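Local coordinates for hypothetical Membrane Spanning Protein (Bacillus cereus, PDB 2FB5) that condenses two ATP molecules into the messenger cyclic di-AMP as a diadenylate cyclase needed for efficient spore formation, probably with magnesium as cofactor, at residues 80-83 with 84-88; 62-65 with 66-70; 48-51 with 52-55; 18-21 with 22-25. All coordinates share one frame; numbering follows the deposited sequence.

Interaction 1: 80-83 with 84-88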
ATOM      1  N   ILE A  80     -21.165 -14.677   1.478  1.00 23.45           N
ATOM      2  CA  ILE A  80     -20.523 -15.764   2.225  1.00 23.53           C
ATOM      3  C   ILE A  80     -20.874 -15.633   3.720  1.00 24.53           C
ATOM      4  O   ILE A  80     -21.286 -16.606   4.338  1.00 24.88           O
ATOM      5  CB  ILE A  80     -18.988 -15.780   1.993  1.00 23.34           C
ATOM      6  CG1 ILE A  80     -18.677 -16.016   0.504  1.00 22.35           C
ATOM      7  CG2 ILE A  80     -18.311 -16.850   2.867  1.00 22.69           C
ATOM      8  CD1 ILE A  80     -17.167 -15.864   0.110  1.00 23.03           C
ATOM      9  N   THR A  81     -20.744 -14.426   4.272  1.00 24.62           N
ATOM     10  CA  THR A  81     -21.069 -14.159   5.684  1.00 25.47           C
ATOM     11  C   THR A  81     -22.538 -14.495   5.992  1.00 25.41           C
ATOM     12  O   THR A  81     -22.839 -15.164   6.978  1.00 25.77           O
ATOM     13  CB  THR A  81     -20.753 -12.678   6.050  1.00 25.46           C
ATOM     14  OG1 THR A  81     -19.347 -12.438   5.901  1.00 26.90           O
ATOM     15  CG2 THR A  81     -21.146 -12.359   7.489  1.00 26.98           C
ATOM     16  N   THR A  82     -23.451 -14.050   5.134  1.00 25.44           N
ATOM     17  CA  THR A  82     -24.868 -14.389   5.296  1.00 25.45           C
ATOM     18  C   THR A  82     -25.104 -15.905   5.327  1.00 25.51           C
ATOM     19  O   THR A  82     -25.780 -16.423   6.222  1.00 24.84           O
ATOM     20  CB  THR A  82     -25.713 -13.750   4.189  1.00 25.49           C
ATOM     21  OG1 THR A  82     -25.587 -12.328   4.278  1.00 25.29           O
ATOM     22  CG2 THR A  82     -27.173 -14.143   4.320  1.00 25.42           C
ATOM     23  N   ALA A  83     -24.527 -16.614   4.361  1.00 25.45           N
ATOM     24  CA  ALA A  83     -24.671 -18.065   4.300  1.00 25.82           C
ATOM     25  C   ALA A  83     -24.142 -18.714   5.586  1.00 26.18           C
ATOM     26  O   ALA A  83     -24.807 -19.570   6.172  1.00 26.26           O
ATOM     27  CB  ALA A  83     -23.967 -18.632   3.067  1.00 24.84           C
ATOM     28  N   ILE A  84     -22.957 -18.286   6.018  1.00 26.85           N
ATOM     29  CA  ILE A  84     -22.321 -18.803   7.229  1.00 27.70           C
ATOM     30  C   ILE A  84     -23.170 -18.596   8.484  1.00 27.65           C
ATOM     31  O   ILE A  84     -23.273 -19.497   9.310  1.00 27.72           O
ATOM     32  CB  ILE A  84     -20.920 -18.167   7.442  1.00 28.37           C
ATOM     33  CG1 ILE A  84     -19.904 -18.714   6.414  1.00 28.53           C
ATOM     34  CG2 ILE A  84     -20.428 -18.382   8.865  1.00 28.90           C
ATOM     35  CD1 ILE A  84     -19.646 -20.182   6.494  1.00 31.46           C
ATOM     36  N   GLN A  85     -23.756 -17.408   8.616  1.00 28.00           N
ATOM     37  CA  GLN A  85     -24.656 -17.087   9.725  1.00 28.92           C
ATOM     38  C   GLN A  85     -25.840 -18.041   9.741  1.00 28.47           C
ATOM     39  O   GLN A  85     -26.211 -18.555  10.795  1.00 29.08           O
ATOM     40  CB  GLN A  85     -25.158 -15.640   9.619  1.00 28.38           C
ATOM     41  CG  GLN A  85     -24.108 -14.558   9.917  1.00 30.60           C
ATOM     42  CD  GLN A  85     -24.567 -13.139   9.529  1.00 31.43           C
ATOM     43  OE1 GLN A  85     -25.522 -12.954   8.768  1.00 36.29           O
ATOM     44  NE2 GLN A  85     -23.873 -12.138  10.047  1.00 36.18           N
ATOM     45  N   HIS A  86     -26.430 -18.278   8.569  1.00 27.88           N
ATOM     46  CA  HIS A  86     -27.594 -19.146   8.439  1.00 27.22           C
ATOM     47  C   HIS A  86     -27.278 -20.599   8.732  1.00 26.74           C
ATOM     48  O   HIS A  86     -28.034 -21.278   9.434  1.00 26.10           O
ATOM     49  CB  HIS A  86     -28.193 -19.009   7.040  1.00 27.95           C
ATOM     50  CG  HIS A  86     -28.907 -17.713   6.821  1.00 30.55           C
ATOM     51  ND1 HIS A  86     -29.305 -17.284   5.573  1.00 33.56           N
ATOM     52  CD2 HIS A  86     -29.292 -16.748   7.689  1.00 32.75           C
ATOM     53  CE1 HIS A  86     -29.917 -16.118   5.683  1.00 33.14           C
ATOM     54  NE2 HIS A  86     -29.917 -15.769   6.957  1.00 33.98           N
ATOM     55  N   LEU A  87     -26.148 -21.067   8.201  1.00 25.85           N
ATOM     56  CA  LEU A  87     -25.676 -22.418   8.461  1.00 25.89           C
ATOM     57  C   LEU A  87     -25.347 -22.622   9.939  1.00 26.17           C
ATOM     58  O   LEU A  87     -25.673 -23.664  10.513  1.00 26.24           O
ATOM     59  CB  LEU A  87     -24.455 -22.741   7.585  1.00 25.37           C
ATOM     60  CG  LEU A  87     -24.764 -22.785   6.076  1.00 25.62           C
ATOM     61  CD1 LEU A  87     -23.508 -22.569   5.228  1.00 25.72           C
ATOM     62  CD2 LEU A  87     -25.448 -24.087   5.709  1.00 25.25           C
ATOM     63  N   SER A  88     -24.692 -21.633  10.543  1.00 26.62           N
ATOM     64  CA  SER A  88     -24.370 -21.679  11.971  1.00 27.34           C
ATOM     65  C   SER A  88     -25.631 -21.836  12.826  1.00 27.72           C
ATOM     66  O   SER A  88     -25.705 -22.715  13.683  1.00 27.95           O
ATOM     67  CB  SER A  88     -23.609 -20.420  12.389  1.00 27.19           C
ATOM     68  OG  SER A  88     -23.372 -20.437  13.786  1.00 28.22           O
TER
HETATM   69  O   HOH W   1     -27.268 -11.098   6.414  1.00 49.78           O
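Ile80 and Ile84 meet one turn apart on the buried flank of helix 77-90, which packs against the central sheet of the nucleotide-binding DisA-type domain. Their branches touch lightly, CG2 of Ile80 standing 4.3 Å from CG1 of Ile84. The sheet closes this side, Leu183 lying against Ile80 while Val185 and Thr192 lie against Ile84. Ala83 belongs to the packed part, its methyl set against Ala120, Leu123 and Glu124 of helix 120-126, and its carbonyl oxygen accepts the amide of Leu87 in a nearly straight bond (167°). The looser side is more polar and partly exposed. There CG2 of Thr82 runs alongside the imidazole of His86 and comes within 3.6 Å of its CE1, while the carbonyl oxygen of Thr82 sits 3.4 Å above the plane of that ring, toward its rim. With CG beside the backbone N (chi1 -73°), the His86 ring is folded back over the preceding turn, and its ND1 is hydrogen-bonded to Glu124. Gln85, extended, brings NE2 within 3.7 Å of CG2 of Thr81, and both residues touch the C-terminal Leu205. A water donates to OG1 of Thr82 at 3.0 Å and, weakly, to OE1 of Gln85 at 3.5 Å; the same OG1 meets the Ser78 carbonyl, and that of Thr81 the Ser77 carbonyl. The chemistry implies isoleucines packed on the sheet and a helix 120-126 that meets both the methyl of Ala83 and, through Glu124, the His86 ring, where the carboxylate would tend to favour the proton on ND1 and might raise the ring's basicity.

Interaction 2: 62-65 with 66-70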
ATOM      1  N   ALA A  62     -14.024  -9.889  13.973  1.00 23.55           N
ATOM      2  CA  ALA A  62     -14.274 -10.895  12.940  1.00 23.79           C
ATOM      3  C   ALA A  62     -14.613 -10.230  11.604  1.00 23.57           C
ATOM      4  O   ALA A  62     -14.075 -10.615  10.571  1.00 23.77           O
ATOM      5  CB  ALA A  62     -15.394 -11.849  13.371  1.00 24.35           C
ATOM      6  N   THR A  63     -15.491  -9.233  11.634  1.00 23.37           N
ATOM      7  CA  THR A  63     -15.827  -8.456  10.441  1.00 23.91           C
ATOM      8  C   THR A  63     -14.574  -7.799   9.854  1.00 23.82           C
ATOM      9  O   THR A  63     -14.376  -7.803   8.630  1.00 23.47           O
ATOM     10  CB  THR A  63     -16.894  -7.384  10.768  1.00 24.10           C
ATOM     11  OG1 THR A  63     -18.004  -8.016  11.414  1.00 25.81           O
ATOM     12  CG2 THR A  63     -17.413  -6.701   9.496  1.00 24.54           C
ATOM     13  N   TYR A  64     -13.726  -7.246  10.724  1.00 23.39           N
ATOM     14  CA  TYR A  64     -12.478  -6.641  10.273  1.00 23.64           C
ATOM     15  C   TYR A  64     -11.589  -7.653   9.547  1.00 23.73           C
ATOM     16  O   TYR A  64     -11.118  -7.388   8.439  1.00 23.31           O
ATOM     17  CB  TYR A  64     -11.683  -5.984  11.427  1.00 23.46           C
ATOM     18  CG  TYR A  64     -10.270  -5.657  10.997  1.00 24.21           C
ATOM     19  CD1 TYR A  64     -10.020  -4.613  10.110  1.00 23.34           C
ATOM     20  CD2 TYR A  64      -9.194  -6.426  11.430  1.00 24.18           C
ATOM     21  CE1 TYR A  64      -8.734  -4.330   9.684  1.00 23.99           C
ATOM     22  CE2 TYR A  64      -7.900  -6.151  11.004  1.00 25.00           C
ATOM     23  CZ  TYR A  64      -7.688  -5.098  10.132  1.00 23.91           C
ATOM     24  OH  TYR A  64      -6.421  -4.821   9.706  1.00 26.03           O
ATOM     25  N   TYR A  65     -11.333  -8.799  10.172  1.00 24.19           N
ATOM     26  CA  TYR A  65     -10.447  -9.776   9.537  1.00 24.40           C
ATOM     27  C   TYR A  65     -10.996 -10.377   8.238  1.00 24.65           C
ATOM     28  O   TYR A  65     -10.235 -10.579   7.292  1.00 25.47           O
ATOM     29  CB  TYR A  65      -9.994 -10.853  10.512  1.00 24.52           C
ATOM     30  CG  TYR A  65      -9.000 -10.303  11.514  1.00 25.05           C
ATOM     31  CD1 TYR A  65      -7.716  -9.921  11.107  1.00 24.08           C
ATOM     32  CD2 TYR A  65      -9.351 -10.127  12.850  1.00 23.15           C
ATOM     33  CE1 TYR A  65      -6.804  -9.402  12.006  1.00 24.74           C
ATOM     34  CE2 TYR A  65      -8.431  -9.588  13.772  1.00 25.20           C
ATOM     35  CZ  TYR A  65      -7.163  -9.245  13.339  1.00 25.28           C
ATOM     36  OH  TYR A  65      -6.236  -8.730  14.223  1.00 26.33           O
ATOM     37  N   ILE A  66     -12.296 -10.647   8.183  1.00 24.82           N
ATOM     38  CA  ILE A  66     -12.905 -11.173   6.953  1.00 25.29           C
ATOM     39  C   ILE A  66     -12.667 -10.148   5.842  1.00 25.47           C
ATOM     40  O   ILE A  66     -12.210 -10.500   4.758  1.00 25.46           O
ATOM     41  CB  ILE A  66     -14.412 -11.531   7.135  1.00 25.74           C
ATOM     42  CG1 ILE A  66     -14.609 -12.779   8.020  1.00 26.14           C
ATOM     43  CG2 ILE A  66     -15.151 -11.686   5.778  1.00 25.38           C
ATOM     44  CD1 ILE A  66     -13.740 -14.002   7.665  1.00 30.17           C
ATOM     45  N   GLN A  67     -12.935  -8.876   6.143  1.00 25.76           N
ATOM     46  CA  GLN A  67     -12.710  -7.774   5.201  1.00 25.72           C
ATOM     47  C   GLN A  67     -11.247  -7.634   4.766  1.00 25.54           C
ATOM     48  O   GLN A  67     -10.970  -7.534   3.575  1.00 25.97           O
ATOM     49  CB  GLN A  67     -13.258  -6.459   5.782  1.00 25.88           C
ATOM     50  CG  GLN A  67     -12.903  -5.162   5.004  1.00 27.04           C
ATOM     51  CD  GLN A  67     -13.490  -5.082   3.602  1.00 27.60           C
ATOM     52  OE1 GLN A  67     -14.457  -5.781   3.271  1.00 28.00           O
ATOM     53  NE2 GLN A  67     -12.921  -4.195   2.775  1.00 26.04           N
ATOM     54  N   ALA A  68     -10.322  -7.634   5.727  1.00 24.64           N
ATOM     55  CA  ALA A  68      -8.906  -7.442   5.454  1.00 24.41           C
ATOM     56  C   ALA A  68      -8.297  -8.620   4.686  1.00 23.92           C
ATOM     57  O   ALA A  68      -7.498  -8.420   3.763  1.00 23.63           O
ATOM     58  CB  ALA A  68      -8.124  -7.189   6.765  1.00 24.26           C
ATOM     59  N   TYR A  69      -8.679  -9.837   5.065  1.00 23.53           N
ATOM     60  CA  TYR A  69      -8.140 -11.048   4.428  1.00 23.55           C
ATOM     61  C   TYR A  69      -8.793 -11.421   3.095  1.00 23.24           C
ATOM     62  O   TYR A  69      -8.151 -12.036   2.243  1.00 22.58           O
ATOM     63  CB  TYR A  69      -8.243 -12.245   5.367  1.00 24.68           C
ATOM     64  CG  TYR A  69      -7.380 -12.169   6.606  1.00 25.37           C
ATOM     65  CD1 TYR A  69      -6.154 -11.489   6.599  1.00 28.38           C
ATOM     66  CD2 TYR A  69      -7.775 -12.801   7.780  1.00 24.79           C
ATOM     67  CE1 TYR A  69      -5.357 -11.428   7.752  1.00 27.89           C
ATOM     68  CE2 TYR A  69      -6.998 -12.747   8.926  1.00 25.49           C
ATOM     69  CZ  TYR A  69      -5.790 -12.067   8.909  1.00 27.60           C
ATOM     70  OH  TYR A  69      -5.014 -12.023  10.057  1.00 26.57           O
ATOM     71  N   LEU A  70     -10.069 -11.069   2.925  1.00 22.45           N
ATOM     72  CA  LEU A  70     -10.821 -11.509   1.749  1.00 23.19           C
ATOM     73  C   LEU A  70     -11.113 -10.428   0.693  1.00 23.66           C
ATOM     74  O   LEU A  70     -11.266 -10.757  -0.480  1.00 23.44           O
ATOM     75  CB  LEU A  70     -12.131 -12.225   2.142  1.00 22.55           C
ATOM     76  CG  LEU A  70     -12.055 -13.498   2.995  1.00 22.10           C
ATOM     77  CD1 LEU A  70     -13.427 -14.207   3.066  1.00 21.33           C
ATOM     78  CD2 LEU A  70     -10.982 -14.485   2.501  1.00 20.55           C
TER
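Tyr65 and Tyr69, one turn apart near the C-terminal end of helix 47-70, illustrate how aromatic side chains can line one flank of a helix. Three kinds of interaction join the turns. The first is aromatic: the two rings lie side by side and point the same way, their planes at 30° and their centroids 5.4 Å apart, but they are slid so far that they barely overlap. CD1 of Tyr65 meets CZ of Tyr69 at 3.6 Å. The second is a CH-pi contact, in which CB of Ala68 lies over a face of the Tyr64 ring, 4.3 Å from its centroid and 23° off the normal. Tyr64 offers that face because its CG is anti to the backbone N (chi1 167°), which swings the ring alongside the next turn. The third is the helical backbone ladder, including the 2.8 Å bond from the amide of Tyr69 to the carbonyl oxygen of Tyr65. Outside the pair, Ile66 packs on Phe194 of the sheet. Such chemistry implies a turn set by its backbone bonds, to which ring and methyl contacts add modest dispersion, while NE2 of Gln67, hydrogen-bonded to Glu7, supplies a polar link to helix 4-35.

Interaction 3: 48-51 with 52-55; sequences EDIH and HMLA
Ile50 lays its CD1 methyl against the sulfur of Met53, 4.0 Å from SD, with the two side chains crossing at about a right angle. The setting is a helical hairpin: helix 47-70 runs antiparallel to helix 4-35, and this i to i+3 pair faces its partner, Ile50 resting on Ala25 and Leu29, Met53 on Ile24 and Glu28. As an example of paired apolar side chains at a helix-helix seam, it depends on how each chain is turned. Ile50 has CG1 anti to the backbone N (chi1 -176°), and the bend that follows at chi2 (65°) brings CD1 to the Met53 sulfur. Met53 instead starts beside its own backbone N and then extends with both later torsions near 180°, so the thioether lies at the seam, with CE against Ile24 of helix 4-35. Away from the seam the helix is on the surface, where Glu48, His51 and His52 project from the same two turns. Four backbone bonds stitch those turns together, from His52 N to Glu48 O through Ala55 N to His51 O. Near its start the Met53 side chain folds over the preceding turn: CG of Met53 lies 3.3 Å from the carbonyl oxygen of Asp49.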
ATOM      1  N   GLU A  48     -23.869  -8.090  32.608  1.00 35.23           N
ATOM      2  CA  GLU A  48     -24.564  -8.213  31.325  1.00 36.05           C
ATOM      3  C   GLU A  48     -23.970  -7.229  30.307  1.00 35.36           C
ATOM      4  O   GLU A  48     -23.605  -7.628  29.201  1.00 35.45           O
ATOM      5  CB  GLU A  48     -26.068  -7.978  31.518  1.00 36.63           C
ATOM      6  CG  GLU A  48     -26.868  -7.639  30.256  1.00 40.71           C
ATOM      7  CD  GLU A  48     -28.104  -6.786  30.555  1.00 46.04           C
ATOM      8  OE1 GLU A  48     -28.000  -5.844  31.382  1.00 48.67           O
ATOM      9  OE2 GLU A  48     -29.178  -7.043  29.955  1.00 47.96           O
ATOM     10  N   ASP A  49     -23.856  -5.960  30.702  1.00 34.57           N
ATOM     11  CA  ASP A  49     -23.245  -4.917  29.869  1.00 33.76           C
ATOM     12  C   ASP A  49     -21.848  -5.305  29.373  1.00 32.72           C
ATOM     13  O   ASP A  49     -21.589  -5.284  28.170  1.00 32.14           O
ATOM     14  CB  ASP A  49     -23.179  -3.591  30.632  1.00 33.90           C
ATOM     15  CG  ASP A  49     -24.556  -2.970  30.859  1.00 37.15           C
ATOM     16  OD1 ASP A  49     -25.536  -3.400  30.203  1.00 38.35           O
ATOM     17  OD2 ASP A  49     -24.654  -2.042  31.698  1.00 39.58           O
ATOM     18  N   ILE A  50     -20.949  -5.657  30.288  1.00 31.46           N
ATOM     19  CA  ILE A  50     -19.580  -6.000  29.879  1.00 30.93           C
ATOM     20  C   ILE A  50     -19.536  -7.237  28.974  1.00 30.40           C
ATOM     21  O   ILE A  50     -18.785  -7.261  27.999  1.00 29.85           O
ATOM     22  CB  ILE A  50     -18.575  -6.071  31.072  1.00 31.24           C
ATOM     23  CG1 ILE A  50     -17.144  -6.325  30.580  1.00 30.06           C
ATOM     24  CG2 ILE A  50     -18.969  -7.128  32.079  1.00 32.69           C
ATOM     25  CD1 ILE A  50     -16.577  -5.186  29.751  1.00 32.12           C
ATOM     26  N   HIS A  51     -20.368  -8.238  29.262  1.00 30.02           N
ATOM     27  CA  HIS A  51     -20.489  -9.399  28.377  1.00 29.98           C
ATOM     28  C   HIS A  51     -20.871  -8.989  26.948  1.00 29.36           C
ATOM     29  O   HIS A  51     -20.245  -9.434  25.989  1.00 28.81           O
ATOM     30  CB  HIS A  51     -21.451 -10.450  28.960  1.00 30.48           C
ATOM     31  CG  HIS A  51     -20.838 -11.274  30.056  1.00 33.90           C
ATOM     32  ND1 HIS A  51     -19.863 -12.222  29.815  1.00 36.62           N
ATOM     33  CD2 HIS A  51     -21.042 -11.281  31.396  1.00 36.94           C
ATOM     34  CE1 HIS A  51     -19.500 -12.783  30.957  1.00 38.68           C
ATOM     35  NE2 HIS A  51     -20.196 -12.227  31.934  1.00 38.65           N
ATOM     36  N   HIS A  52     -21.877  -8.124  26.821  1.00 28.78           N
ATOM     37  CA  HIS A  52     -22.303  -7.590  25.529  1.00 29.14           C
ATOM     38  C   HIS A  52     -21.168  -6.850  24.808  1.00 28.19           C
ATOM     39  O   HIS A  52     -20.957  -7.043  23.607  1.00 28.05           O
ATOM     40  CB  HIS A  52     -23.517  -6.662  25.721  1.00 29.99           C
ATOM     41  CG  HIS A  52     -24.074  -6.100  24.443  1.00 34.36           C
ATOM     42  ND1 HIS A  52     -24.630  -6.889  23.455  1.00 38.49           N
ATOM     43  CD2 HIS A  52     -24.183  -4.819  24.003  1.00 37.66           C
ATOM     44  CE1 HIS A  52     -25.056  -6.122  22.465  1.00 38.73           C
ATOM     45  NE2 HIS A  52     -24.797  -4.862  22.771  1.00 38.89           N
ATOM     46  N   MET A  53     -20.434  -6.021  25.557  1.00 26.65           N
ATOM     47  CA  MET A  53     -19.325  -5.240  25.029  1.00 25.28           C
ATOM     48  C   MET A  53     -18.272  -6.164  24.430  1.00 25.74           C
ATOM     49  O   MET A  53     -17.736  -5.908  23.352  1.00 24.91           O
ATOM     50  CB  MET A  53     -18.701  -4.379  26.141  1.00 25.22           C
ATOM     51  CG  MET A  53     -19.556  -3.189  26.584  1.00 25.74           C
ATOM     52  SD  MET A  53     -18.949  -2.367  28.083  1.00 22.20           S
ATOM     53  CE  MET A  53     -20.197  -1.069  28.210  1.00 24.35           C
ATOM     54  N   LEU A  54     -17.995  -7.252  25.137  1.00 25.90           N
ATOM     55  CA  LEU A  54     -17.027  -8.238  24.674  1.00 27.35           C
ATOM     56  C   LEU A  54     -17.541  -8.981  23.442  1.00 27.03           C
ATOM     57  O   LEU A  54     -16.769  -9.322  22.543  1.00 26.98           O
ATOM     58  CB  LEU A  54     -16.793  -9.230  25.786  1.00 27.83           C
ATOM     59  CG  LEU A  54     -15.353  -9.541  26.068  1.00 32.18           C
ATOM     60  CD1 LEU A  54     -14.761  -8.330  26.793  1.00 34.92           C
ATOM     61  CD2 LEU A  54     -15.319 -10.774  26.930  1.00 34.77           C
ATOM     62  N   ALA A  55     -18.849  -9.231  23.415  1.00 26.98           N
ATOM     63  CA  ALA A  55     -19.495  -9.832  22.249  1.00 27.34           C
ATOM     64  C   ALA A  55     -19.365  -8.920  21.025  1.00 27.33           C
ATOM     65  O   ALA A  55     -19.136  -9.400  19.914  1.00 27.59           O
ATOM     66  CB  ALA A  55     -20.962 -10.138  22.548  1.00 27.93           C
TER

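Interaction 4: 18-21 with 22-25; sequences TKQM and IEIA
Ile22 opens the second turn by reaching back over the first: its CG1 lies 3.3 Å from the carbonyl oxygen of Thr18, the same oxygen that accepts the Ile22 amide. CG1 stands beside the backbone N (chi1 -66°), a position that directs the branch toward the preceding turn, and its CD1 comes 4.4 Å from CG2 of Thr18. The hydroxyl of Thr18 is engaged elsewhere, with the carbonyl of Leu14. Glu23 follows with a similar first torsion and an extended chain, which carries CG past the carbonyl oxygen of Lys19 and the carboxylate out along the surface above Gln20. There a water donates to both sides of the contact, to Glu23 OE1 at 3.2 Å and to the carbonyl oxygen of Gln20 at 3.1 Å. That oxygen also receives the amide of Ile24 at 3.0 Å, and so holds two donors. Ile24 comes next, its CD1 meeting the sulfur of Met21 at 4.1 Å. Met21 is folded rather than extended: after a first torsion that sets CG anti to the backbone N, bends at chi2 (63°) and chi3 (52°) turn CE back, and the side chain packs against Asn56, Val57 and Leu60 of helix 47-70. Ala25 ends the turn, buried on the side of that neighbouring helix, its amide bonded to Met21 O. This is a worked case of a hairpin helix with one face packed and a surface carrying both polar and apolar side chains. The chemistry implies a division of labour: Met21 and Ala25 pack at the seam, while the water bridges the carboxylate and the Gln20 carbonyl on the surface side.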
ATOM      1  N   THR A  18     -13.349  -1.580  15.907  1.00 25.48           N
ATOM      2  CA  THR A  18     -12.932  -2.639  16.824  1.00 24.75           C
ATOM      3  C   THR A  18     -12.178  -2.053  18.031  1.00 24.93           C
ATOM      4  O   THR A  18     -12.488  -2.380  19.180  1.00 24.23           O
ATOM      5  CB  THR A  18     -12.081  -3.690  16.101  1.00 25.07           C
ATOM      6  OG1 THR A  18     -12.792  -4.152  14.948  1.00 23.47           O
ATOM      7  CG2 THR A  18     -11.794  -4.875  17.024  1.00 24.86           C
ATOM      8  N   LYS A  19     -11.230  -1.156  17.764  1.00 24.98           N
ATOM      9  CA  LYS A  19     -10.457  -0.500  18.822  1.00 26.09           C
ATOM     10  C   LYS A  19     -11.370   0.290  19.750  1.00 26.77           C
ATOM     11  O   LYS A  19     -11.185   0.266  20.969  1.00 27.29           O
ATOM     12  CB  LYS A  19      -9.402   0.441  18.237  1.00 26.21           C
ATOM     13  CG  LYS A  19      -8.221  -0.241  17.545  1.00 26.66           C
ATOM     14  CD  LYS A  19      -7.324   0.858  16.996  1.00 30.41           C
ATOM     15  CE  LYS A  19      -6.099   0.332  16.326  1.00 35.03           C
ATOM     16  NZ  LYS A  19      -5.291   1.473  15.788  1.00 36.62           N
ATOM     17  N   GLN A  20     -12.354   0.972  19.174  1.00 26.59           N
ATOM     18  CA  GLN A  20     -13.311   1.752  19.959  1.00 27.71           C
ATOM     19  C   GLN A  20     -14.171   0.877  20.881  1.00 27.12           C
ATOM     20  O   GLN A  20     -14.435   1.262  22.016  1.00 27.46           O
ATOM     21  CB  GLN A  20     -14.195   2.614  19.059  1.00 27.81           C
ATOM     22  CG  GLN A  20     -13.458   3.779  18.361  1.00 28.64           C
ATOM     23  CD  GLN A  20     -14.367   4.574  17.426  1.00 30.10           C
ATOM     24  OE1 GLN A  20     -15.331   4.040  16.871  1.00 34.34           O
ATOM     25  NE2 GLN A  20     -14.051   5.858  17.235  1.00 32.16           N
ATOM     26  N   MET A  21     -14.594  -0.295  20.421  1.00 26.89           N
ATOM     27  CA  MET A  21     -15.324  -1.199  21.312  1.00 26.80           C
ATOM     28  C   MET A  21     -14.446  -1.752  22.423  1.00 25.97           C
ATOM     29  O   MET A  21     -14.919  -1.940  23.536  1.00 24.81           O
ATOM     30  CB  MET A  21     -16.020  -2.349  20.580  1.00 27.14           C
ATOM     31  CG  MET A  21     -17.065  -3.062  21.489  1.00 29.44           C
ATOM     32  SD  MET A  21     -18.446  -1.989  22.018  1.00 37.02           S
ATOM     33  CE  MET A  21     -18.875  -1.420  20.343  1.00 30.95           C
ATOM     34  N   ILE A  22     -13.179  -2.022  22.114  1.00 25.93           N
ATOM     35  CA  ILE A  22     -12.233  -2.467  23.130  1.00 26.10           C
ATOM     36  C   ILE A  22     -12.070  -1.378  24.199  1.00 27.15           C
ATOM     37  O   ILE A  22     -12.059  -1.686  25.388  1.00 26.82           O
ATOM     38  CB  ILE A  22     -10.856  -2.864  22.523  1.00 25.77           C
ATOM     39  CG1 ILE A  22     -11.004  -4.112  21.633  1.00 24.86           C
ATOM     40  CG2 ILE A  22      -9.805  -3.077  23.636  1.00 25.53           C
ATOM     41  CD1 ILE A  22      -9.727  -4.547  20.867  1.00 25.57           C
ATOM     42  N   GLU A  23     -11.966  -0.114  23.775  1.00 28.02           N
ATOM     43  CA  GLU A  23     -11.847   1.006  24.717  1.00 29.49           C
ATOM     44  C   GLU A  23     -13.074   1.133  25.607  1.00 28.80           C
ATOM     45  O   GLU A  23     -12.950   1.413  26.794  1.00 28.68           O
ATOM     46  CB  GLU A  23     -11.624   2.333  23.992  1.00 29.74           C
ATOM     47  CG  GLU A  23     -10.300   2.449  23.280  1.00 31.69           C
ATOM     48  CD  GLU A  23     -10.144   3.777  22.550  1.00 33.41           C
ATOM     49  OE1 GLU A  23     -11.161   4.358  22.085  1.00 38.74           O
ATOM     50  OE2 GLU A  23      -8.994   4.234  22.440  1.00 38.99           O
ATOM     51  N   ILE A  24     -14.254   0.933  25.027  1.00 28.43           N
ATOM     52  CA  ILE A  24     -15.507   0.962  25.781  1.00 28.33           C
ATOM     53  C   ILE A  24     -15.526  -0.117  26.888  1.00 28.00           C
ATOM     54  O   ILE A  24     -15.900   0.162  28.037  1.00 26.96           O
ATOM     55  CB  ILE A  24     -16.712   0.831  24.830  1.00 28.48           C
ATOM     56  CG1 ILE A  24     -16.844   2.114  23.987  1.00 28.34           C
ATOM     57  CG2 ILE A  24     -18.005   0.544  25.610  1.00 29.48           C
ATOM     58  CD1 ILE A  24     -17.867   2.016  22.861  1.00 28.96           C
ATOM     59  N   ALA A  25     -15.083  -1.330  26.536  1.00 27.08           N
ATOM     60  CA  ALA A  25     -14.978  -2.430  27.492  1.00 26.74           C
ATOM     61  C   ALA A  25     -13.946  -2.138  28.581  1.00 26.68           C
ATOM     62  O   ALA A  25     -14.198  -2.391  29.762  1.00 26.28           O
ATOM     63  CB  ALA A  25     -14.632  -3.742  26.773  1.00 26.61           C
TER
HETATM   64  O   HOH W   2     -14.315   4.334  22.580  1.00 43.98           O

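In the fold
Along the chain the contacts come in the order interaction 4, interaction 3, interaction 2, interaction 1. Interaction 4 lies on helix 4-35, and interactions 3 and 2 share helix 47-70, with centres about 22 Å apart. The two helices form the N-terminal hairpin, where interactions 3 and 4 meet across the seam, their centres about 11 Å apart: CG of Met21 packs at 3.5 Å from the carbonyl oxygen of Met53. Interaction 2 touches interaction 4 through Tyr64 and Thr18, and interaction 1 through Ile66 and Thr81. Interaction 1, on helix 77-90, belongs to the cyclase domain. Interaction 2 is thus one place where the hairpin meets the nucleotide-binding domain.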